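Local coordinates for protein glycerol dehydratase (Clostridium butyricum, PDB 1R9D) that probably dehydrates glycerol without coenzyme B12, by way of a glycyl radical as in other members of the pyruvate formate-lyase family, at residues Val759-Gly763 against Tyr764-Phe768; Phe693-Ser696 against Asn697-Phe701; Ala517-Pro520 against Phe521-Ser524. All coordinates share one frame; numbering follows the deposited sequence.

How the contacts relate
From the N terminus, contact 3 comes first: at 517-524 the chain leaves the long helix 484-516 and at once starts the short helix 520-524. Contact 2 follows, a tight turn in the loop between helix 680-687 and strand 702-705, an outer strand of a five-stranded mixed sheet. Contact 1 is last and closes the beta hairpin of strands 758-760 and 765-767. The three lie in series, without nesting or crossing. Contacts 1 and 2, both in the glycine radical domain, touch where Leu700 CD1 packs 3.3 Å from Gly763 N. Contact 3 stands apart, its nearest atoms about 16 Å from contact 2 and about 19 Å from contact 1.

Contact 1. Residues Val759-Gly763 against Tyr764-Phe768; sequences VRVAG and YSAQF
Val761 packs over a face of the Tyr764 ring, its CB 3.9 Å from the ring centroid and 23° off the normal. This CH-pi contact is displaced toward the rim at the phenol end, where CG1 approaches Tyr764 OH at 3.6 Å. The tyrosine chi1 of 71° places CG between the backbone N and the carbonyl carbon, folding the ring back over the turn so that the CD2 edge passes 3.3 Å from Ala762 O. Gly334 O binds the hydroxyl, Tyr339 meets the ring edge-to-face, and bound glycerol lies about 6 Å from the side chain.

Arg760 and Ser765, a non-hydrogen-bonded pair, share one face of the antiparallel hairpin. Arg760 bends at its second torsion, bringing the guanidinium face over Tyr764 N while NH1 donates to Ser765 OG at 3.1 Å. The bond is nearly straight (168°) and the oxygen lies in the guanidinium plane; the same hydroxyl also bonds to Leu400 O. On the other face, Val759 CG1 meets the edge of the Phe768 ring, 3.7 Å from CD1. Two backbone bonds join Val759 and Ala766, the shorter from Ala766 N to Val759 O at 2.7 Å. Val761 N to Tyr764 O, 2.9 Å, closes the turn formed by Ala762 and Gly763.

Gly763 is the predicted radical site, although the radical is absent here. The Tyr764 ring edge lies beside Gly763 C and the Arg760 guanidinium face over it. Together with the turn-closing bond, the bond from Gly763 N to Gln735 OE1 is consistent with a glycine held in a defined position in a buried turn.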
ATOM      1  N   VAL A 759      29.903  -6.133 -33.118  1.00 29.40           N
ATOM      2  CA  VAL A 759      29.950  -4.719 -33.473  1.00 30.02           C
ATOM      3  C   VAL A 759      29.396  -3.853 -32.342  1.00 29.03           C
ATOM      4  O   VAL A 759      28.553  -4.291 -31.561  1.00 28.39           O
ATOM      5  CB  VAL A 759      29.127  -4.429 -34.748  1.00 30.47           C
ATOM      6  CG1 VAL A 759      27.657  -4.702 -34.492  1.00 32.49           C
ATOM      7  CG2 VAL A 759      29.324  -2.990 -35.182  1.00 32.35           C
ATOM      8  N   ARG A 760      29.877  -2.619 -32.263  1.00 28.70           N
ATOM      9  CA  ARG A 760      29.416  -1.691 -31.239  1.00 28.05           C
ATOM     10  C   ARG A 760      28.171  -0.968 -31.742  1.00 27.44           C
ATOM     11  O   ARG A 760      28.175  -0.413 -32.843  1.00 27.89           O
ATOM     12  CB  ARG A 760      30.501  -0.654 -30.945  1.00 29.17           C
ATOM     13  CG  ARG A 760      30.259   0.149 -29.692  1.00 30.63           C
ATOM     14  CD  ARG A 760      30.308  -0.772 -28.489  1.00 32.07           C
ATOM     15  NE  ARG A 760      30.253  -0.039 -27.237  1.00 33.86           N
ATOM     16  CZ  ARG A 760      30.347  -0.604 -26.040  1.00 32.73           C
ATOM     17  NH1 ARG A 760      30.498  -1.919 -25.931  1.00 32.77           N
ATOM     18  NH2 ARG A 760      30.301   0.148 -24.952  1.00 31.95           N
ATOM     19  N   VAL A 761      27.107  -0.982 -30.947  1.00 25.49           N
ATOM     20  CA  VAL A 761      25.883  -0.289 -31.314  1.00 24.58           C
ATOM     21  C   VAL A 761      25.938   1.080 -30.623  1.00 26.25           C
ATOM     22  O   VAL A 761      26.311   2.074 -31.247  1.00 27.85           O
ATOM     23  CB  VAL A 761      24.627  -1.079 -30.866  1.00 24.26           C
ATOM     24  CG1 VAL A 761      23.368  -0.356 -31.314  1.00 23.89           C
ATOM     25  CG2 VAL A 761      24.652  -2.484 -31.469  1.00 23.48           C
ATOM     26  N   ALA A 762      25.595   1.130 -29.338  1.00 25.19           N
ATOM     27  CA  ALA A 762      25.641   2.384 -28.582  1.00 25.02           C
ATOM     28  C   ALA A 762      25.663   2.094 -27.085  1.00 24.61           C
ATOM     29  O   ALA A 762      24.615   1.922 -26.468  1.00 26.04           O
ATOM     30  CB  ALA A 762      24.436   3.260 -28.933  1.00 24.98           C
ATOM     31  N   GLY A 763      26.859   2.041 -26.504  1.00 24.83           N
ATOM     32  CA  GLY A 763      26.975   1.755 -25.086  1.00 24.64           C
ATOM     33  C   GLY A 763      27.036   0.257 -24.842  1.00 25.41           C
ATOM     34  O   GLY A 763      27.162  -0.201 -23.702  1.00 25.70           O
ATOM     35  N   TYR A 764      26.948  -0.508 -25.925  1.00 24.66           N
ATOM     36  CA  TYR A 764      27.000  -1.963 -25.842  1.00 25.14           C
ATOM     37  C   TYR A 764      27.365  -2.528 -27.200  1.00 25.52           C
ATOM     38  O   TYR A 764      27.163  -1.878 -28.227  1.00 24.85           O
ATOM     39  CB  TYR A 764      25.644  -2.537 -25.411  1.00 23.88           C
ATOM     40  CG  TYR A 764      24.530  -2.457 -26.447  1.00 24.29           C
ATOM     41  CD1 TYR A 764      24.083  -3.605 -27.119  1.00 24.22           C
ATOM     42  CD2 TYR A 764      23.885  -1.253 -26.716  1.00 23.59           C
ATOM     43  CE1 TYR A 764      23.014  -3.542 -28.022  1.00 24.10           C
ATOM     44  CE2 TYR A 764      22.822  -1.182 -27.617  1.00 23.54           C
ATOM     45  CZ  TYR A 764      22.388  -2.330 -28.262  1.00 24.73           C
ATOM     46  OH  TYR A 764      21.308  -2.258 -29.115  1.00 24.17           O
ATOM     47  N   SER A 765      27.902  -3.742 -27.195  1.00 25.98           N
ATOM     48  CA  SER A 765      28.272  -4.417 -28.428  1.00 26.53           C
ATOM     49  C   SER A 765      27.241  -5.509 -28.681  1.00 26.89           C
ATOM     50  O   SER A 765      26.502  -5.897 -27.773  1.00 26.62           O
ATOM     51  CB  SER A 765      29.674  -5.015 -28.305  1.00 27.46           C
ATOM     52  OG  SER A 765      30.653  -3.991 -28.188  1.00 29.06           O
ATOM     53  N   ALA A 766      27.174  -5.998 -29.914  1.00 25.59           N
ATOM     54  CA  ALA A 766      26.211  -7.038 -30.237  1.00 25.67           C
ATOM     55  C   ALA A 766      26.683  -7.910 -31.380  1.00 26.85           C
ATOM     56  O   ALA A 766      27.580  -7.537 -32.134  1.00 26.54           O
ATOM     57  CB  ALA A 766      24.869  -6.413 -30.605  1.00 25.32           C
ATOM     58  N   GLN A 767      26.074  -9.085 -31.482  1.00 26.63           N
ATOM     59  CA  GLN A 767      26.368 -10.009 -32.562  1.00 27.25           C
ATOM     60  C   GLN A 767      25.678  -9.352 -33.750  1.00 27.22           C
ATOM     61  O   GLN A 767      24.446  -9.269 -33.801  1.00 26.42           O
ATOM     62  CB  GLN A 767      25.747 -11.374 -32.258  1.00 29.12           C
ATOM     63  CG  GLN A 767      25.795 -12.370 -33.403  1.00 29.96           C
ATOM     64  CD  GLN A 767      25.115 -13.680 -33.041  1.00 31.91           C
ATOM     65  OE1 GLN A 767      24.074 -13.687 -32.381  1.00 31.14           O
ATOM     66  NE2 GLN A 767      25.692 -14.796 -33.482  1.00 30.04           N
ATOM     67  N   PHE A 768      26.477  -8.860 -34.690  1.00 27.65           N
ATOM     68  CA  PHE A 768      25.951  -8.166 -35.854  1.00 28.51           C
ATOM     69  C   PHE A 768      24.744  -8.822 -36.530  1.00 28.00           C
ATOM     70  O   PHE A 768      23.757  -8.145 -36.825  1.00 27.47           O
ATOM     71  CB  PHE A 768      27.070  -7.959 -36.880  1.00 29.55           C
ATOM     72  CG  PHE A 768      26.683  -7.076 -38.029  1.00 32.54           C
ATOM     73  CD1 PHE A 768      26.507  -5.707 -37.844  1.00 33.66           C
ATOM     74  CD2 PHE A 768      26.471  -7.614 -39.296  1.00 33.03           C
ATOM     75  CE1 PHE A 768      26.127  -4.885 -38.905  1.00 33.82           C
ATOM     76  CE2 PHE A 768      26.092  -6.801 -40.362  1.00 34.81           C
ATOM     77  CZ  PHE A 768      25.919  -5.434 -40.166  1.00 34.01           C
TER

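Contact 2. Residues Phe693-Ser696 against Asn697-Phe701; sequences FIAS and NGTLF
A chi1 of 71° at Thr699 sets OG1 between the backbone N and the carbonyl carbon and turns CG2 to the N side, where it meets Ala695 CB at 3.6 Å. The methyl-to-methyl contact spans the open end of a type I beta turn running from Ala695 to Gly698. Its closing bond goes from Gly698 N to Ala695 O, 2.9 Å long with an N-H...O angle of 149°. The donor stands 45° out of the carbonyl plane, above it and not on a lone pair.

Ala695 is also the centre of an inverse gamma turn, in which Ser696 N makes a weak bond of 2.9 Å to Ile694 O. Two tight bends thus follow one another with Ala695 in both, and the positive phi of Gly698 lets the chain leave the second in an extended form.

The polar side chains in and just after the turn are bonded to residues outside it. The CB of Asn697 leaves the chain away from Phe693-Ser696, and ND2 binds Gln549 OE1 and His446 O; the side chain lies about 7 Å from bound glycerol. Ser696 OG bonds to Gln636 OE1, and Thr699 OG1 to His692 ND1.

The histidine bond is consistent with the threonine rotamer, in which Thr699 CG2 also lies 4.1 Å from Ala695 O, the acceptor of the closing bond.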
ATOM      1  N   PHE A 693      28.209  17.879 -17.448  1.00 23.81           N
ATOM      2  CA  PHE A 693      28.067  17.823 -15.995  1.00 23.80           C
ATOM      3  C   PHE A 693      26.601  17.715 -15.575  1.00 23.57           C
ATOM      4  O   PHE A 693      26.269  16.978 -14.648  1.00 24.49           O
ATOM      5  CB  PHE A 693      28.674  19.077 -15.335  1.00 23.95           C
ATOM      6  CG  PHE A 693      30.175  19.151 -15.412  1.00 25.83           C
ATOM      7  CD1 PHE A 693      30.810  19.603 -16.564  1.00 27.32           C
ATOM      8  CD2 PHE A 693      30.958  18.782 -14.318  1.00 27.69           C
ATOM      9  CE1 PHE A 693      32.203  19.691 -16.629  1.00 27.74           C
ATOM     10  CE2 PHE A 693      32.350  18.866 -14.369  1.00 27.68           C
ATOM     11  CZ  PHE A 693      32.975  19.322 -15.527  1.00 28.83           C
ATOM     12  N   ILE A 694      25.729  18.457 -16.252  1.00 23.72           N
ATOM     13  CA  ILE A 694      24.307  18.450 -15.910  1.00 23.90           C
ATOM     14  C   ILE A 694      23.639  17.134 -16.308  1.00 24.28           C
ATOM     15  O   ILE A 694      22.713  16.675 -15.638  1.00 23.71           O
ATOM     16  CB  ILE A 694      23.568  19.638 -16.576  1.00 24.39           C
ATOM     17  CG1 ILE A 694      22.189  19.813 -15.934  1.00 25.09           C
ATOM     18  CG2 ILE A 694      23.432  19.410 -18.076  1.00 23.00           C
ATOM     19  CD1 ILE A 694      21.464  21.083 -16.356  1.00 28.26           C
ATOM     20  N   ALA A 695      24.115  16.534 -17.396  1.00 23.61           N
ATOM     21  CA  ALA A 695      23.585  15.255 -17.868  1.00 25.10           C
ATOM     22  C   ALA A 695      24.293  14.145 -17.098  1.00 24.42           C
ATOM     23  O   ALA A 695      24.968  13.295 -17.683  1.00 26.68           O
ATOM     24  CB  ALA A 695      23.841  15.104 -19.367  1.00 24.44           C
ATOM     25  N   SER A 696      24.117  14.158 -15.779  1.00 24.17           N
ATOM     26  CA  SER A 696      24.750  13.202 -14.884  1.00 23.48           C
ATOM     27  C   SER A 696      24.270  11.759 -15.001  1.00 23.81           C
ATOM     28  O   SER A 696      24.838  10.868 -14.372  1.00 23.56           O
ATOM     29  CB  SER A 696      24.619  13.686 -13.435  1.00 23.03           C
ATOM     30  OG  SER A 696      23.297  14.113 -13.162  1.00 23.06           O
ATOM     31  N   ASN A 697      23.230  11.519 -15.790  1.00 22.76           N
ATOM     32  CA  ASN A 697      22.786  10.149 -15.977  1.00 22.86           C
ATOM     33  C   ASN A 697      23.598   9.588 -17.141  1.00 23.92           C
ATOM     34  O   ASN A 697      23.418   8.441 -17.548  1.00 24.37           O
ATOM     35  CB  ASN A 697      21.290  10.072 -16.274  1.00 21.67           C
ATOM     36  CG  ASN A 697      20.740   8.672 -16.068  1.00 23.02           C
ATOM     37  OD1 ASN A 697      21.020   8.039 -15.049  1.00 22.78           O
ATOM     38  ND2 ASN A 697      19.953   8.184 -17.027  1.00 21.48           N
ATOM     39  N   GLY A 698      24.490  10.421 -17.676  1.00 23.45           N
ATOM     40  CA  GLY A 698      25.373   9.991 -18.748  1.00 23.80           C
ATOM     41  C   GLY A 698      25.122  10.449 -20.177  1.00 23.46           C
ATOM     42  O   GLY A 698      23.988  10.658 -20.590  1.00 24.03           O
ATOM     43  N   THR A 699      26.205  10.613 -20.928  1.00 23.30           N
ATOM     44  CA  THR A 699      26.113  11.000 -22.335  1.00 24.04           C
ATOM     45  C   THR A 699      26.951   9.981 -23.095  1.00 24.26           C
ATOM     46  O   THR A 699      27.935   9.463 -22.565  1.00 25.28           O
ATOM     47  CB  THR A 699      26.659  12.429 -22.592  1.00 23.76           C
ATOM     48  OG1 THR A 699      28.082  12.438 -22.449  1.00 26.15           O
ATOM     49  CG2 THR A 699      26.049  13.417 -21.607  1.00 24.80           C
ATOM     50  N   LEU A 700      26.564   9.687 -24.332  1.00 23.56           N
ATOM     51  CA  LEU A 700      27.269   8.682 -25.121  1.00 24.37           C
ATOM     52  C   LEU A 700      27.831   9.226 -26.434  1.00 22.26           C
ATOM     53  O   LEU A 700      27.106   9.815 -27.236  1.00 23.46           O
ATOM     54  CB  LEU A 700      26.313   7.519 -25.393  1.00 24.85           C
ATOM     55  CG  LEU A 700      26.830   6.248 -26.075  1.00 25.39           C
ATOM     56  CD1 LEU A 700      26.030   5.066 -25.577  1.00 28.61           C
ATOM     57  CD2 LEU A 700      26.716   6.382 -27.581  1.00 27.15           C
ATOM     58  N   PHE A 701      29.120   8.998 -26.651  1.00 21.44           N
ATOM     59  CA  PHE A 701      29.796   9.471 -27.855  1.00 22.33           C
ATOM     60  C   PHE A 701      30.420   8.312 -28.643  1.00 22.62           C
ATOM     61  O   PHE A 701      31.314   7.631 -28.150  1.00 21.54           O
ATOM     62  CB  PHE A 701      30.854  10.505 -27.440  1.00 22.86           C
ATOM     63  CG  PHE A 701      31.628  11.105 -28.587  1.00 23.97           C
ATOM     64  CD1 PHE A 701      31.076  11.192 -29.862  1.00 23.84           C
ATOM     65  CD2 PHE A 701      32.901  11.624 -28.372  1.00 23.08           C
ATOM     66  CE1 PHE A 701      31.785  11.791 -30.912  1.00 23.57           C
ATOM     67  CE2 PHE A 701      33.620  12.229 -29.417  1.00 24.07           C
ATOM     68  CZ  PHE A 701      33.058  12.309 -30.683  1.00 24.26           C
TER

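Contact 3. Residues Ala517-Pro520 against Phe521-Ser524; sequences APLP and FLSS
Ser523 grips Leu519 O twice, through OG at 2.6 Å and through its backbone N at 3.2 Å. Both donors make a C=O...donor angle of 150°, and they reach the oxygen from opposite faces of the carbonyl plane. Chi1 of Ser523, -62°, holds OG beside its own N, which lets one residue bring both groups to a single acceptor. OG in turn accepts from Leu536 N.

One residue on, Ser524 N bonds to Pro520 O at 3.2 Å, continuing the i to i+4 pattern of the helix, while Ser524 OG turns back to Phe521 O at 2.6 Å. Leu519 holds the N-cap position, and Pro520 opens the first turn. The next amides, Phe521 N and Leu522 N, go to the two carboxylate oxygens of Glu277.

Outside this polar core, Leu519 and Leu522 pack at an angle, CD1 of Leu519 4.1 Å from CD2 of Leu522. Pro520 packs against Ile48 of helix 47-61, Ser207 of helix 197-230 and Glu277 of helix 260-277.

At the start of this buried helix one carbonyl thus takes two bonds from a single serine, and two amides are bound by a carboxylate whose negative charge would probably be favourable near the helix N terminus.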
ATOM      1  N   ALA A 517       5.546  -4.900  -6.621  1.00 25.17           N
ATOM      2  CA  ALA A 517       6.764  -5.682  -6.791  1.00 25.86           C
ATOM      3  C   ALA A 517       7.996  -5.228  -6.003  1.00 25.93           C
ATOM      4  O   ALA A 517       9.067  -5.021  -6.575  1.00 26.16           O
ATOM      5  CB  ALA A 517       7.110  -5.791  -8.291  1.00 25.23           C
ATOM      6  N   PRO A 518       7.857  -5.043  -4.681  1.00 26.28           N
ATOM      7  CA  PRO A 518       9.042  -4.629  -3.923  1.00 27.08           C
ATOM      8  C   PRO A 518       9.937  -5.874  -3.916  1.00 27.50           C
ATOM      9  O   PRO A 518       9.430  -6.992  -3.813  1.00 29.56           O
ATOM     10  CB  PRO A 518       8.465  -4.275  -2.553  1.00 26.84           C
ATOM     11  CG  PRO A 518       7.292  -5.209  -2.435  1.00 26.94           C
ATOM     12  CD  PRO A 518       6.671  -5.129  -3.811  1.00 26.77           C
ATOM     13  N   LEU A 519      11.250  -5.694  -4.040  1.00 26.67           N
ATOM     14  CA  LEU A 519      12.166  -6.836  -4.114  1.00 26.49           C
ATOM     15  C   LEU A 519      13.027  -7.106  -2.879  1.00 26.91           C
ATOM     16  O   LEU A 519      13.989  -6.388  -2.612  1.00 25.94           O
ATOM     17  CB  LEU A 519      13.073  -6.674  -5.339  1.00 25.94           C
ATOM     18  CG  LEU A 519      12.351  -6.443  -6.671  1.00 26.67           C
ATOM     19  CD1 LEU A 519      13.372  -6.472  -7.798  1.00 26.41           C
ATOM     20  CD2 LEU A 519      11.291  -7.515  -6.901  1.00 27.35           C
ATOM     21  N   PRO A 520      12.710  -8.179  -2.134  1.00 26.51           N
ATOM     22  CA  PRO A 520      13.428  -8.580  -0.917  1.00 27.44           C
ATOM     23  C   PRO A 520      14.896  -8.954  -1.126  1.00 27.32           C
ATOM     24  O   PRO A 520      15.775  -8.461  -0.421  1.00 27.86           O
ATOM     25  CB  PRO A 520      12.621  -9.782  -0.406  1.00 28.77           C
ATOM     26  CG  PRO A 520      11.286  -9.633  -1.050  1.00 29.94           C
ATOM     27  CD  PRO A 520      11.613  -9.119  -2.418  1.00 28.35           C
ATOM     28  N   PHE A 521      15.163  -9.828  -2.092  1.00 26.33           N
ATOM     29  CA  PHE A 521      16.534 -10.272  -2.332  1.00 26.34           C
ATOM     30  C   PHE A 521      17.470  -9.149  -2.784  1.00 26.20           C
ATOM     31  O   PHE A 521      18.515  -8.914  -2.173  1.00 25.94           O
ATOM     32  CB  PHE A 521      16.552 -11.416  -3.356  1.00 27.55           C
ATOM     33  CG  PHE A 521      17.915 -12.017  -3.567  1.00 29.07           C
ATOM     34  CD1 PHE A 521      18.625 -11.774  -4.740  1.00 29.76           C
ATOM     35  CD2 PHE A 521      18.501 -12.804  -2.580  1.00 29.24           C
ATOM     36  CE1 PHE A 521      19.903 -12.305  -4.930  1.00 30.29           C
ATOM     37  CE2 PHE A 521      19.778 -13.342  -2.756  1.00 30.52           C
ATOM     38  CZ  PHE A 521      20.482 -13.092  -3.934  1.00 30.69           C
ATOM     39  N   LEU A 522      17.094  -8.456  -3.851  1.00 25.80           N
ATOM     40  CA  LEU A 522      17.916  -7.367  -4.366  1.00 25.18           C
ATOM     41  C   LEU A 522      18.162  -6.295  -3.297  1.00 25.04           C
ATOM     42  O   LEU A 522      19.287  -5.827  -3.115  1.00 24.60           O
ATOM     43  CB  LEU A 522      17.233  -6.728  -5.576  1.00 25.64           C
ATOM     44  CG  LEU A 522      18.048  -5.644  -6.288  1.00 26.04           C
ATOM     45  CD1 LEU A 522      19.219  -6.293  -7.010  1.00 26.36           C
ATOM     46  CD2 LEU A 522      17.166  -4.886  -7.274  1.00 27.56           C
ATOM     47  N   SER A 523      17.104  -5.919  -2.585  1.00 25.58           N
ATOM     48  CA  SER A 523      17.205  -4.882  -1.560  1.00 25.83           C
ATOM     49  C   SER A 523      18.174  -5.201  -0.429  1.00 26.06           C
ATOM     50  O   SER A 523      18.809  -4.300   0.124  1.00 25.83           O
ATOM     51  CB  SER A 523      15.820  -4.593  -0.973  1.00 26.37           C
ATOM     52  OG  SER A 523      14.936  -4.093  -1.963  1.00 27.98           O
ATOM     53  N   SER A 524      18.295  -6.478  -0.089  1.00 26.86           N
ATOM     54  CA  SER A 524      19.173  -6.886   1.000  1.00 26.56           C
ATOM     55  C   SER A 524      20.641  -6.595   0.720  1.00 27.25           C
ATOM     56  O   SER A 524      21.451  -6.543   1.643  1.00 27.57           O
ATOM     57  CB  SER A 524      18.989  -8.382   1.294  1.00 26.59           C
ATOM     58  OG  SER A 524      19.475  -9.182   0.228  1.00 28.62           O
TER